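Local atomic coordinates of reticulocyte binding protein (Streptococcus agalactiae COH1, PDB entry 3FAW), a protein that probably hydrolyses alpha-1,6 linkages of pullulan and related branched glucans as a secreted pullulanase attached to the streptococcal cell wall. Residues L302-K307 against K689-T694; L603-I608 against S619-G624; A260-R265 against V310-L315; D674-A677 against K683-I686. All coordinates share one frame; numbering follows the deposited sequence.

Contact 1: residues L302-K307 against K689-T694. With CA (calcium ion), chain C.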
loop_
_atom_site.group_PDB
_atom_site.type_symbol
_atom_site.label_atom_id
_atom_site.label_comp_id
_atom_site.label_asym_id
_atom_site.label_seq_id
_atom_site.Cartn_x
_atom_site.Cartn_y
_atom_site.Cartn_z
ATOM N N LEU A 302 -18.930 -0.704 11.775
ATOM C CA LEU A 302 -17.748 -0.688 12.650
ATOM C C LEU A 302 -17.928 -1.502 13.934
ATOM O O LEU A 302 -16.946 -1.987 14.500
ATOM C CB LEU A 302 -17.352 0.751 13.014
ATOM C CG LEU A 302 -16.875 1.658 11.873
ATOM C CD1 LEU A 302 -16.651 3.094 12.384
ATOM C CD2 LEU A 302 -15.614 1.116 11.208
ATOM N N ASP A 303 -19.169 -1.629 14.400
ATOM C CA ASP A 303 -19.479 -2.459 15.569
ATOM C C ASP A 303 -18.992 -3.900 15.372
ATOM O O ASP A 303 -18.422 -4.496 16.286
ATOM C CB ASP A 303 -20.985 -2.440 15.867
ATOM C CG ASP A 303 -21.437 -1.177 16.608
ATOM O OD1 ASP A 303 -20.613 -0.265 16.842
ATOM O OD2 ASP A 303 -22.636 -1.099 16.964
ATOM N N TYR A 304 -19.208 -4.442 14.176
ATOM C CA TYR A 304 -18.700 -5.767 13.804
ATOM C C TYR A 304 -17.189 -5.885 14.011
ATOM O O TYR A 304 -16.704 -6.876 14.565
ATOM C CB TYR A 304 -19.030 -6.069 12.338
ATOM C CG TYR A 304 -18.369 -7.322 11.792
ATOM C CD1 TYR A 304 -18.944 -8.577 11.994
ATOM C CD2 TYR A 304 -17.175 -7.251 11.072
ATOM C CE1 TYR A 304 -18.349 -9.729 11.498
ATOM C CE2 TYR A 304 -16.565 -8.406 10.571
ATOM C CZ TYR A 304 -17.162 -9.641 10.791
ATOM O OH TYR A 304 -16.587 -10.790 10.308
ATOM N N LEU A 305 -16.455 -4.875 13.549
ATOM C CA LEU A 305 -14.999 -4.862 13.652
ATOM C C LEU A 305 -14.539 -4.586 15.082
ATOM O O LEU A 305 -13.530 -5.133 15.524
ATOM C CB LEU A 305 -14.399 -3.835 12.687
ATOM C CG LEU A 305 -14.594 -4.116 11.193
ATOM C CD1 LEU A 305 -14.040 -2.968 10.359
ATOM C CD2 LEU A 305 -13.940 -5.426 10.786
ATOM N N GLN A 306 -15.275 -3.741 15.803
ATOM C CA GLN A 306 -15.008 -3.526 17.227
ATOM C C GLN A 306 -15.127 -4.850 17.989
ATOM O O GLN A 306 -14.264 -5.187 18.800
ATOM C CB GLN A 306 -15.967 -2.486 17.819
ATOM C CG GLN A 306 -15.695 -2.150 19.281
ATOM C CD GLN A 306 -16.658 -1.121 19.857
ATOM O OE1 GLN A 306 -17.734 -0.869 19.304
ATOM N NE2 GLN A 306 -16.276 -0.526 20.983
ATOM N N LYS A 307 -16.197 -5.595 17.719
ATOM C CA LYS A 307 -16.405 -6.906 18.337
ATOM C C LYS A 307 -15.342 -7.910 17.886
ATOM O O LYS A 307 -14.813 -8.662 18.701
ATOM C CB LYS A 307 -17.799 -7.446 18.009
ATOM C CG LYS A 307 -18.949 -6.674 18.649
ATOM C CD LYS A 307 -20.287 -7.080 18.029
ATOM C CE LYS A 307 -21.474 -6.425 18.734
ATOM N NZ LYS A 307 -21.629 -4.979 18.392
ATOM N N LYS A 689 -19.007 -20.130 12.514
ATOM C CA LYS A 689 -18.143 -20.819 13.482
ATOM C C LYS A 689 -16.686 -20.400 13.300
ATOM O O LYS A 689 -15.967 -20.182 14.276
ATOM C CB LYS A 689 -18.265 -22.339 13.349
ATOM C CG LYS A 689 -17.408 -23.125 14.349
ATOM C CD LYS A 689 -17.771 -24.605 14.349
ATOM C CE LYS A 689 -16.888 -25.395 15.294
ATOM N NZ LYS A 689 -17.155 -26.856 15.218
ATOM N N THR A 690 -16.263 -20.292 12.043
ATOM C CA THR A 690 -14.912 -19.860 11.706
ATOM C C THR A 690 -14.646 -18.413 12.140
ATOM O O THR A 690 -13.560 -18.106 12.629
ATOM C CB THR A 690 -14.643 -20.020 10.194
ATOM O OG1 THR A 690 -14.655 -21.412 9.855
ATOM C CG2 THR A 690 -13.298 -19.422 9.803
ATOM N N GLN A 691 -15.637 -17.535 11.984
ATOM C CA GLN A 691 -15.467 -16.129 12.359
ATOM C C GLN A 691 -15.436 -15.952 13.883
ATOM O O GLN A 691 -14.670 -15.126 14.398
ATOM C CB GLN A 691 -16.513 -15.230 11.662
ATOM C CG GLN A 691 -17.700 -14.791 12.495
ATOM C CD GLN A 691 -17.390 -13.619 13.411
ATOM O OE1 GLN A 691 -16.825 -12.608 12.992
ATOM N NE2 GLN A 691 -17.781 -13.745 14.665
ATOM N N ALA A 692 -16.251 -16.734 14.595
ATOM C CA ALA A 692 -16.234 -16.742 16.059
ATOM C C ALA A 692 -14.920 -17.324 16.574
ATOM O O ALA A 692 -14.401 -16.893 17.601
ATOM C CB ALA A 692 -17.428 -17.538 16.608
ATOM N N TYR A 693 -14.385 -18.303 15.848
ATOM C CA TYR A 693 -13.074 -18.879 16.158
ATOM C C TYR A 693 -11.979 -17.809 16.027
ATOM O O TYR A 693 -11.144 -17.648 16.920
ATOM C CB TYR A 693 -12.791 -20.066 15.226
ATOM C CG TYR A 693 -11.799 -21.080 15.754
ATOM C CD1 TYR A 693 -12.181 -22.029 16.701
ATOM C CD2 TYR A 693 -10.492 -21.118 15.279
ATOM C CE1 TYR A 693 -11.279 -22.975 17.177
ATOM C CE2 TYR A 693 -9.582 -22.062 15.751
ATOM C CZ TYR A 693 -9.981 -22.986 16.698
ATOM O OH TYR A 693 -9.076 -23.920 17.165
ATOM N N THR A 694 -12.010 -17.070 14.920
ATOM C CA THR A 694 -11.033 -16.012 14.648
ATOM C C THR A 694 -11.138 -14.854 15.648
ATOM O O THR A 694 -10.118 -14.338 16.108
ATOM C CB THR A 694 -11.179 -15.481 13.206
ATOM O OG1 THR A 694 -11.077 -16.574 12.287
ATOM C CG2 THR A 694 -10.098 -14.452 12.882
HETATM CA CA CA C . -14.321 -9.334 20.865
HETATM O O HOH W 1 -13.450 -7.110 20.888
HETATM O O HOH W 2 -15.824 -11.079 20.063
HETATM O O HOH W 3 -12.535 -9.464 22.466
HETATM O O HOH W 4 -12.261 -10.515 19.778
#
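Y304 and Q691 show how two helices of a TIM barrel can meet through one tyrosine and one glutamine side chain. Helix 302-308 links barrel strands 269-273 and 312-315, whereas helix 685-703 comes after the last strand, 614-618. Their backbones stay far apart, the CA atoms of Y304 and Q691 being 11.0 Å from each other, and each side chain covers part of that gap. Y304 swings CG anti to its backbone N (chi1 171°), which carries the phenol out to the facing helix although its CB does not point there. Q691 does point across, but its chain kinks at CG, and its first torsion, 101°, lies well off a staggered value. The two side chains run past one another in opposite senses, ring and amide planes inclined at 46°. Only the amide oxygen does the touching: Q691 OE1 lies 3.3 Å from Y304 OH and 3.6 Å from Y304 CE1, meeting the ring obliquely. No hydrogen bond joins them; the phenol hydroxyl is committed to the carboxylate of E622, and W675 packs edge-to-face with the tyrosine ring. At the far end of the first segment K307 O binds a calcium ion at 2.3 Å, with four waters in the same shell, one of which also donates to Q306 O. In the second helix T690 O takes two bonds from one residue: T694 N and, at 2.9 Å, T694 OG1 reach it from opposite faces of its carbonyl plane.

Contact 2: residues L603-I608 against S619-G624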
loop_
_atom_site.group_PDB
_atom_site.type_symbol
_atom_site.label_atom_id
_atom_site.label_comp_id
_atom_site.label_asym_id
_atom_site.label_seq_id
_atom_site.Cartn_x
_atom_site.Cartn_y
_atom_site.Cartn_z
ATOM N N LEU A 603 -6.690 -23.376 11.242
ATOM C CA LEU A 603 -5.301 -23.648 11.607
ATOM C C LEU A 603 -4.386 -22.497 11.199
ATOM O O LEU A 603 -3.530 -22.084 11.974
ATOM C CB LEU A 603 -4.804 -24.950 10.971
ATOM C CG LEU A 603 -5.469 -26.250 11.434
ATOM C CD1 LEU A 603 -4.746 -27.436 10.810
ATOM C CD2 LEU A 603 -5.499 -26.366 12.956
ATOM N N GLY A 604 -4.579 -21.990 9.984
ATOM C CA GLY A 604 -3.829 -20.836 9.486
ATOM C C GLY A 604 -3.984 -19.598 10.351
ATOM O O GLY A 604 -3.003 -18.914 10.641
ATOM N N ASN A 605 -5.220 -19.313 10.764
ATOM C CA ASN A 605 -5.506 -18.156 11.615
ATOM C C ASN A 605 -4.916 -18.307 13.016
ATOM O O ASN A 605 -4.458 -17.329 13.606
ATOM C CB ASN A 605 -7.016 -17.892 11.698
ATOM C CG ASN A 605 -7.593 -17.334 10.399
ATOM O OD1 ASN A 605 -6.881 -17.157 9.402
ATOM N ND2 ASN A 605 -8.895 -17.055 10.407
ATOM N N VAL A 606 -4.926 -19.528 13.546
ATOM C CA VAL A 606 -4.275 -19.813 14.825
ATOM C C VAL A 606 -2.792 -19.451 14.773
ATOM O O VAL A 606 -2.279 -18.768 15.663
ATOM C CB VAL A 606 -4.407 -21.299 15.222
ATOM C CG1 VAL A 606 -3.457 -21.633 16.361
ATOM C CG2 VAL A 606 -5.840 -21.627 15.607
ATOM N N MET A 607 -2.113 -19.901 13.719
ATOM C CA MET A 607 -0.669 -19.717 13.602
ATOM C C MET A 607 -0.277 -18.239 13.460
ATOM O O MET A 607 0.661 -17.787 14.113
ATOM C CB MET A 607 -0.113 -20.566 12.450
ATOM C CG MET A 607 -0.244 -22.063 12.719
ATOM S SD MET A 607 0.532 -23.129 11.498
ATOM C CE MET A 607 -0.351 -22.644 10.022
ATOM N N ILE A 608 -1.010 -17.485 12.644
ATOM C CA ILE A 608 -0.754 -16.047 12.492
ATOM C C ILE A 608 -0.982 -15.286 13.804
ATOM O O ILE A 608 -0.189 -14.416 14.172
ATOM C CB ILE A 608 -1.624 -15.413 11.364
ATOM C CG1 ILE A 608 -1.195 -15.939 9.993
ATOM C CG2 ILE A 608 -1.524 -13.877 11.386
ATOM C CD1 ILE A 608 0.259 -15.618 9.596
ATOM N N SER A 619 -9.582 -8.685 5.164
ATOM C CA SER A 619 -11.026 -8.632 5.385
ATOM C C SER A 619 -11.690 -9.834 4.727
ATOM O O SER A 619 -11.522 -10.063 3.529
ATOM C CB SER A 619 -11.631 -7.337 4.844
ATOM O OG SER A 619 -13.032 -7.302 5.032
ATOM N N GLY A 620 -12.420 -10.605 5.529
ATOM C CA GLY A 620 -13.061 -11.829 5.064
ATOM C C GLY A 620 -12.289 -13.092 5.407
ATOM O O GLY A 620 -12.830 -14.197 5.325
ATOM N N GLN A 621 -11.018 -12.933 5.777
ATOM C CA GLN A 621 -10.193 -14.057 6.224
ATOM C C GLN A 621 -10.791 -14.686 7.484
ATOM O O GLN A 621 -10.618 -15.880 7.727
ATOM C CB GLN A 621 -8.754 -13.590 6.481
ATOM C CG GLN A 621 -7.732 -14.701 6.736
ATOM C CD GLN A 621 -6.338 -14.150 7.003
ATOM O OE1 GLN A 621 -5.927 -13.153 6.407
ATOM N NE2 GLN A 621 -5.605 -14.794 7.909
ATOM N N GLU A 622 -11.496 -13.877 8.272
ATOM C CA GLU A 622 -12.153 -14.353 9.493
ATOM C C GLU A 622 -13.322 -15.318 9.253
ATOM O O GLU A 622 -13.607 -16.133 10.118
ATOM C CB GLU A 622 -12.607 -13.177 10.382
ATOM C CG GLU A 622 -13.840 -12.395 9.903
ATOM C CD GLU A 622 -13.508 -11.241 8.968
ATOM O OE1 GLU A 622 -12.487 -11.310 8.239
ATOM O OE2 GLU A 622 -14.283 -10.260 8.956
ATOM N N TYR A 623 -13.990 -15.233 8.099
ATOM C CA TYR A 623 -15.139 -16.106 7.810
ATOM C C TYR A 623 -14.936 -17.081 6.644
ATOM O O TYR A 623 -15.736 -17.996 6.474
ATOM C CB TYR A 623 -16.439 -15.284 7.622
ATOM C CG TYR A 623 -16.605 -14.585 6.282
ATOM C CD1 TYR A 623 -17.085 -15.267 5.167
ATOM C CD2 TYR A 623 -16.310 -13.232 6.139
ATOM C CE1 TYR A 623 -17.245 -14.631 3.947
ATOM C CE2 TYR A 623 -16.470 -12.585 4.916
ATOM C CZ TYR A 623 -16.931 -13.287 3.827
ATOM O OH TYR A 623 -17.081 -12.639 2.617
ATOM N N GLY A 624 -13.883 -16.899 5.850
ATOM C CA GLY A 624 -13.632 -17.769 4.692
ATOM C C GLY A 624 -14.153 -17.192 3.385
ATOM O O GLY A 624 -14.777 -17.891 2.581
#
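The loop leaving strand 614-618, the last of the TIM barrel, is tied back to the helix that precedes that strand by two amides, those of Q621 and N605. Q621 NE2 donates to N605 OD1 at 3.1 Å, almost straight at 175°. The acceptor lies in the glutamine's own amide plane, yet the donor stands above the asparagine carbonyl plane, about 40° out of it, in keeping with the 46° between the two amides. Q621 gets there with an extended chain, its CG set beside the carbonyl carbon and across from the main-chain nitrogen, while its OE1 accepts from H618 N, so both ends of this amide are held and its flip is fixed. N605 ND2 adds a weak, long bond to Q621 O at 3.4 Å; its stronger partner is T694 OG1. Beyond Q621 the loop turns tightly: Y623 N and G624 N both donate to G620 O. E622 folds its carboxylate back over this turn, OE1 accepting from G620 N at 2.8 Å on its syn side, and OE2 is hydrogen-bonded to the hydroxyls of Y304 and Y271. Around this pair, helix 590-609 is flanked by Y693 and L697 of helix 685-703 against V606, by V753 of strand 748-754 against L603 and M607, and by I520 of helix 518-525 against I608.

Contact 3: residues A260-R265 against V310-L315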
loop_
_atom_site.group_PDB
_atom_site.type_symbol
_atom_site.label_atom_id
_atom_site.label_comp_id
_atom_site.label_asym_id
_atom_site.label_seq_id
_atom_site.Cartn_x
_atom_site.Cartn_y
_atom_site.Cartn_z
ATOM N N ALA A 260 -6.467 0.703 23.575
ATOM C CA ALA A 260 -6.144 0.176 24.904
ATOM C C ALA A 260 -4.958 -0.781 24.836
ATOM O O ALA A 260 -4.929 -1.674 23.992
ATOM C CB ALA A 260 -7.353 -0.529 25.506
ATOM N N ASN A 261 -3.982 -0.577 25.720
ATOM C CA ASN A 261 -2.800 -1.443 25.822
ATOM C C ASN A 261 -2.052 -1.621 24.496
ATOM O O ASN A 261 -1.621 -2.725 24.157
ATOM C CB ASN A 261 -3.180 -2.811 26.404
ATOM C CG ASN A 261 -3.737 -2.717 27.814
ATOM O OD1 ASN A 261 -3.128 -3.209 28.765
ATOM N ND2 ASN A 261 -4.896 -2.084 27.956
ATOM N N PHE A 262 -1.917 -0.524 23.753
ATOM C CA PHE A 262 -1.141 -0.496 22.514
ATOM C C PHE A 262 0.154 0.267 22.785
ATOM O O PHE A 262 0.141 1.488 22.927
ATOM C CB PHE A 262 -1.947 0.180 21.398
ATOM C CG PHE A 262 -1.197 0.328 20.104
ATOM C CD1 PHE A 262 -0.979 -0.772 19.285
ATOM C CD2 PHE A 262 -0.711 1.570 19.701
ATOM C CE1 PHE A 262 -0.282 -0.641 18.088
ATOM C CE2 PHE A 262 -0.018 1.711 18.502
ATOM C CZ PHE A 262 0.199 0.604 17.695
ATOM N N LYS A 263 1.266 -0.461 22.868
ATOM C CA LYS A 263 2.555 0.117 23.263
ATOM C C LYS A 263 3.608 0.066 22.157
ATOM O O LYS A 263 4.762 0.434 22.380
ATOM C CB LYS A 263 3.091 -0.609 24.497
ATOM C CG LYS A 263 2.179 -0.538 25.705
ATOM C CD LYS A 263 2.766 -1.297 26.875
ATOM C CE LYS A 263 1.799 -1.340 28.043
ATOM N NZ LYS A 263 2.281 -2.243 29.120
ATOM N N GLY A 264 3.220 -0.385 20.970
ATOM C CA GLY A 264 4.178 -0.560 19.885
ATOM C C GLY A 264 3.615 -1.326 18.705
ATOM O O GLY A 264 2.534 -1.897 18.780
ATOM N N ARG A 265 4.372 -1.336 17.614
ATOM C CA ARG A 265 3.949 -1.980 16.362
ATOM C C ARG A 265 3.645 -3.486 16.508
ATOM O O ARG A 265 2.815 -4.025 15.780
ATOM C CB ARG A 265 4.983 -1.722 15.251
ATOM C CG ARG A 265 6.406 -2.164 15.579
ATOM C CD ARG A 265 7.414 -1.624 14.566
ATOM N NE ARG A 265 8.766 -2.093 14.872
ATOM C CZ ARG A 265 9.767 -2.196 13.998
ATOM N NH1 ARG A 265 9.601 -1.862 12.722
ATOM N NH2 ARG A 265 10.950 -2.653 14.405
ATOM N N VAL A 310 -9.950 -6.345 16.188
ATOM C CA VAL A 310 -8.789 -5.766 15.515
ATOM C C VAL A 310 -8.485 -4.387 16.100
ATOM O O VAL A 310 -9.385 -3.707 16.604
ATOM C CB VAL A 310 -9.010 -5.650 13.985
ATOM C CG1 VAL A 310 -9.193 -7.032 13.370
ATOM C CG2 VAL A 310 -10.210 -4.748 13.673
ATOM N N THR A 311 -7.219 -3.988 16.051
ATOM C CA THR A 311 -6.799 -2.690 16.593
ATOM C C THR A 311 -6.822 -1.602 15.519
ATOM O O THR A 311 -7.202 -0.460 15.796
ATOM C CB THR A 311 -5.379 -2.758 17.200
ATOM O OG1 THR A 311 -4.415 -3.031 16.170
ATOM C CG2 THR A 311 -5.306 -3.836 18.274
ATOM N N HIS A 312 -6.414 -1.972 14.301
ATOM C CA HIS A 312 -6.295 -1.041 13.177
ATOM C C HIS A 312 -7.080 -1.504 11.946
ATOM O O HIS A 312 -7.006 -2.669 11.544
ATOM C CB HIS A 312 -4.825 -0.876 12.782
ATOM C CG HIS A 312 -4.001 -0.144 13.794
ATOM N ND1 HIS A 312 -3.552 -0.734 14.955
ATOM C CD2 HIS A 312 -3.527 1.125 13.809
ATOM C CE1 HIS A 312 -2.844 0.142 15.647
ATOM N NE2 HIS A 312 -2.814 1.279 14.972
ATOM N N ILE A 313 -7.823 -0.580 11.346
ATOM C CA ILE A 313 -8.497 -0.830 10.074
ATOM C C ILE A 313 -7.669 -0.197 8.951
ATOM O O ILE A 313 -7.464 1.021 8.926
ATOM C CB ILE A 313 -9.925 -0.264 10.077
ATOM C CG1 ILE A 313 -10.735 -0.879 11.225
ATOM C CG2 ILE A 313 -10.611 -0.524 8.745
ATOM C CD1 ILE A 313 -12.090 -0.219 11.452
ATOM N N GLN A 314 -7.164 -1.038 8.053
ATOM C CA GLN A 314 -6.412 -0.585 6.889
ATOM C C GLN A 314 -7.328 -0.438 5.680
ATOM O O GLN A 314 -7.997 -1.396 5.279
ATOM C CB GLN A 314 -5.289 -1.567 6.574
ATOM C CG GLN A 314 -4.396 -1.150 5.411
ATOM C CD GLN A 314 -3.183 -2.044 5.275
ATOM O OE1 GLN A 314 -2.400 -2.204 6.221
ATOM N NE2 GLN A 314 -3.020 -2.641 4.093
ATOM N N LEU A 315 -7.358 0.760 5.100
ATOM C CA LEU A 315 -8.193 1.030 3.932
ATOM C C LEU A 315 -7.367 1.042 2.654
ATOM O O LEU A 315 -6.348 1.732 2.568
ATOM C CB LEU A 315 -8.920 2.368 4.076
ATOM C CG LEU A 315 -9.840 2.507 5.294
ATOM C CD1 LEU A 315 -10.370 3.929 5.379
ATOM C CD2 LEU A 315 -10.985 1.501 5.245
#
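F262 lays one face of its ring over the CE1 corner of H312, so that a loop residue covers the beginning of a barrel strand. From the histidine's side the approach looks different: F262 CE1 comes to the imidazole edge, close to its plane. The nearest atoms, H312 CE1 and F262 CE1, are 3.6 Å apart, and H312 CE1 is nearly as close to F262 CZ, at 3.7 Å. Ring centroids stand 5.1 Å apart with planes at 57°, an oblique pairing that is neither a stack nor an edge-to-face contact. The two side chains cross at about a right angle. F262 reaches over with its first side-chain bond turned fully away from the main-chain nitrogen (chi1 177°). H312 instead has CG beside its backbone N (chi1 -69°), and its ring is held by T311, whose OG1 lies in the imidazole plane 2.7 Å from H312 ND1. That hydroxyl also receives V269 N, at the start of the neighbouring strand. Strand 312-315 is the second of the TIM barrel, and H312 opens it; its side chain touches I270, I387 and I482 from other barrel strands, and F262 touches I482 as well. The pair therefore sits at the N-terminal end of the barrel, opposite the end at which TIM barrel enzymes carry their active sites. No hydrogen bond crosses between the segments. With ND1 engaged by T311, the imidazole offers F262 a carbon, and a C-H drawn somewhat positive between two ring nitrogens is probably well suited to the electron-rich face of a phenyl ring.

Contact 4: residues D674-A677 against K683-I686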
loop_
_atom_site.group_PDB
_atom_site.type_symbol
_atom_site.label_atom_id
_atom_site.label_comp_id
_atom_site.label_asym_id
_atom_site.label_seq_id
_atom_site.Cartn_x
_atom_site.Cartn_y
_atom_site.Cartn_z
ATOM N N ASP A 674 -19.324 -10.741 2.187
ATOM C CA ASP A 674 -20.536 -11.546 2.371
ATOM C C ASP A 674 -20.980 -11.482 3.830
ATOM O O ASP A 674 -20.442 -12.194 4.678
ATOM C CB ASP A 674 -20.251 -12.993 1.957
ATOM C CG ASP A 674 -21.503 -13.866 1.917
ATOM O OD1 ASP A 674 -22.522 -13.547 2.576
ATOM O OD2 ASP A 674 -21.448 -14.896 1.219
ATOM N N TRP A 675 -21.960 -10.626 4.120
ATOM C CA TRP A 675 -22.392 -10.394 5.504
ATOM C C TRP A 675 -23.172 -11.561 6.106
ATOM O O TRP A 675 -23.044 -11.844 7.305
ATOM C CB TRP A 675 -23.186 -9.089 5.614
ATOM C CG TRP A 675 -22.282 -7.920 5.623
ATOM C CD1 TRP A 675 -21.976 -7.115 4.570
ATOM C CD2 TRP A 675 -21.511 -7.450 6.730
ATOM N NE1 TRP A 675 -21.075 -6.158 4.955
ATOM C CE2 TRP A 675 -20.772 -6.338 6.279
ATOM C CE3 TRP A 675 -21.379 -7.855 8.066
ATOM C CZ2 TRP A 675 -19.910 -5.626 7.114
ATOM C CZ3 TRP A 675 -20.523 -7.147 8.894
ATOM C CH2 TRP A 675 -19.798 -6.045 8.413
ATOM N N ALA A 676 -23.964 -12.235 5.277
ATOM C CA ALA A 676 -24.680 -13.440 5.704
ATOM C C ALA A 676 -23.694 -14.524 6.136
ATOM O O ALA A 676 -23.826 -15.102 7.218
ATOM C CB ALA A 676 -25.574 -13.950 4.585
ATOM N N ALA A 677 -22.706 -14.790 5.285
ATOM C CA ALA A 677 -21.664 -15.772 5.583
ATOM C C ALA A 677 -20.888 -15.409 6.852
ATOM O O ALA A 677 -20.467 -16.290 7.599
ATOM C CB ALA A 677 -20.702 -15.907 4.392
ATOM N N LYS A 683 -28.140 -19.711 8.695
ATOM C CA LYS A 683 -27.989 -20.020 7.267
ATOM C C LYS A 683 -26.584 -20.481 6.898
ATOM O O LYS A 683 -26.418 -21.255 5.954
ATOM C CB LYS A 683 -28.352 -18.812 6.401
ATOM C CG LYS A 683 -29.768 -18.290 6.594
ATOM C CD LYS A 683 -30.243 -17.493 5.377
ATOM C CE LYS A 683 -31.107 -16.294 5.758
ATOM N NZ LYS A 683 -31.994 -16.535 6.928
ATOM N N HIS A 684 -25.580 -19.987 7.624
ATOM C CA HIS A 684 -24.177 -20.298 7.339
ATOM C C HIS A 684 -23.416 -20.664 8.621
ATOM O O HIS A 684 -22.591 -19.884 9.102
ATOM C CB HIS A 684 -23.505 -19.110 6.642
ATOM C CG HIS A 684 -24.198 -18.671 5.390
ATOM N ND1 HIS A 684 -25.289 -17.829 5.402
ATOM C CD2 HIS A 684 -23.954 -18.951 4.088
ATOM C CE1 HIS A 684 -25.689 -17.613 4.161
ATOM N NE2 HIS A 684 -24.897 -18.283 3.345
ATOM N N PRO A 685 -23.684 -21.862 9.174
ATOM C CA PRO A 685 -23.078 -22.280 10.441
ATOM C C PRO A 685 -21.559 -22.524 10.396
ATOM O O PRO A 685 -20.888 -22.327 11.411
ATOM C CB PRO A 685 -23.826 -23.578 10.774
ATOM C CG PRO A 685 -24.281 -24.097 9.470
ATOM C CD PRO A 685 -24.592 -22.893 8.638
ATOM N N ILE A 686 -21.024 -22.940 9.247
ATOM C CA ILE A 686 -19.584 -23.218 9.120
ATOM C C ILE A 686 -18.726 -21.934 9.114
ATOM O O ILE A 686 -17.728 -21.843 9.833
ATOM C CB ILE A 686 -19.281 -24.059 7.855
ATOM C CG1 ILE A 686 -19.962 -25.428 7.959
ATOM C CG2 ILE A 686 -17.777 -24.237 7.666
ATOM C CD1 ILE A 686 -19.840 -26.283 6.710
#
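H684 presses its ring on the first turn of a neighbouring helix, against A676 and A677. Just before it, K683 starts its side chain toward that helix, but the end leads away, while its backbone N bonds to D680 OD1 in the short connection between the segments. H684 itself follows, with CG beside its backbone N and anti to the carbonyl carbon (chi1 -56°), a torsion that brings the imidazole over the helix backbone. A677 CA sits over one face, 4.2 Å from the ring centroid and 23° off the normal, a CH-pi contact. At another part of the ring, A676 CB lies 3.7 Å from H684 CE1, and A676 O comes obliquely to H684 ND1 at 3.6 Å without a hydrogen bond. Two helix beginnings meet here, since D674 is the N-cap of helix 675-679 and H684 holds the N-cap position of helix 685-703, which follows the final strand of the TIM barrel. The aspartate cap is explicit: A677 N donates to D674 OD1 at 3.0 Å and 173°, though from well above the carboxylate plane. D674 OD2 also stands 5.3 Å from H684 NE2, near enough that it might favour a protonated imidazole slightly. P685 then begins the helix proper, its side chain starting away from the facing helix, and H684 O accepts from T688 OG1 one turn on. I686 comes next, its side chain packing on E594, E595 and H598 of helix 590-609, and its carbonyl oxygen accepts from T690 OG1.

Followed from the N terminus, the chain first closes contact 3, where the loop entering the barrel returns to its second strand. Contact 1 opens before that closure, at helix 302-308, so the two cross; L305 and L302 pack on I313 between them. Contact 1 closes only at helix 685-703, and the long excursion it spans contains contact 2 and then contact 4, one after the other. Contact 2 joins helix 590-609 to the loop beyond the last barrel strand; contact 4 joins two successive helix starts. Y623 OH bonds to D674 N between contacts 2 and 4, and Y304 meets W675 between contacts 1 and 4, so that helix 675-679 is tied both to helix 302-308 and to the loop after the last barrel strand.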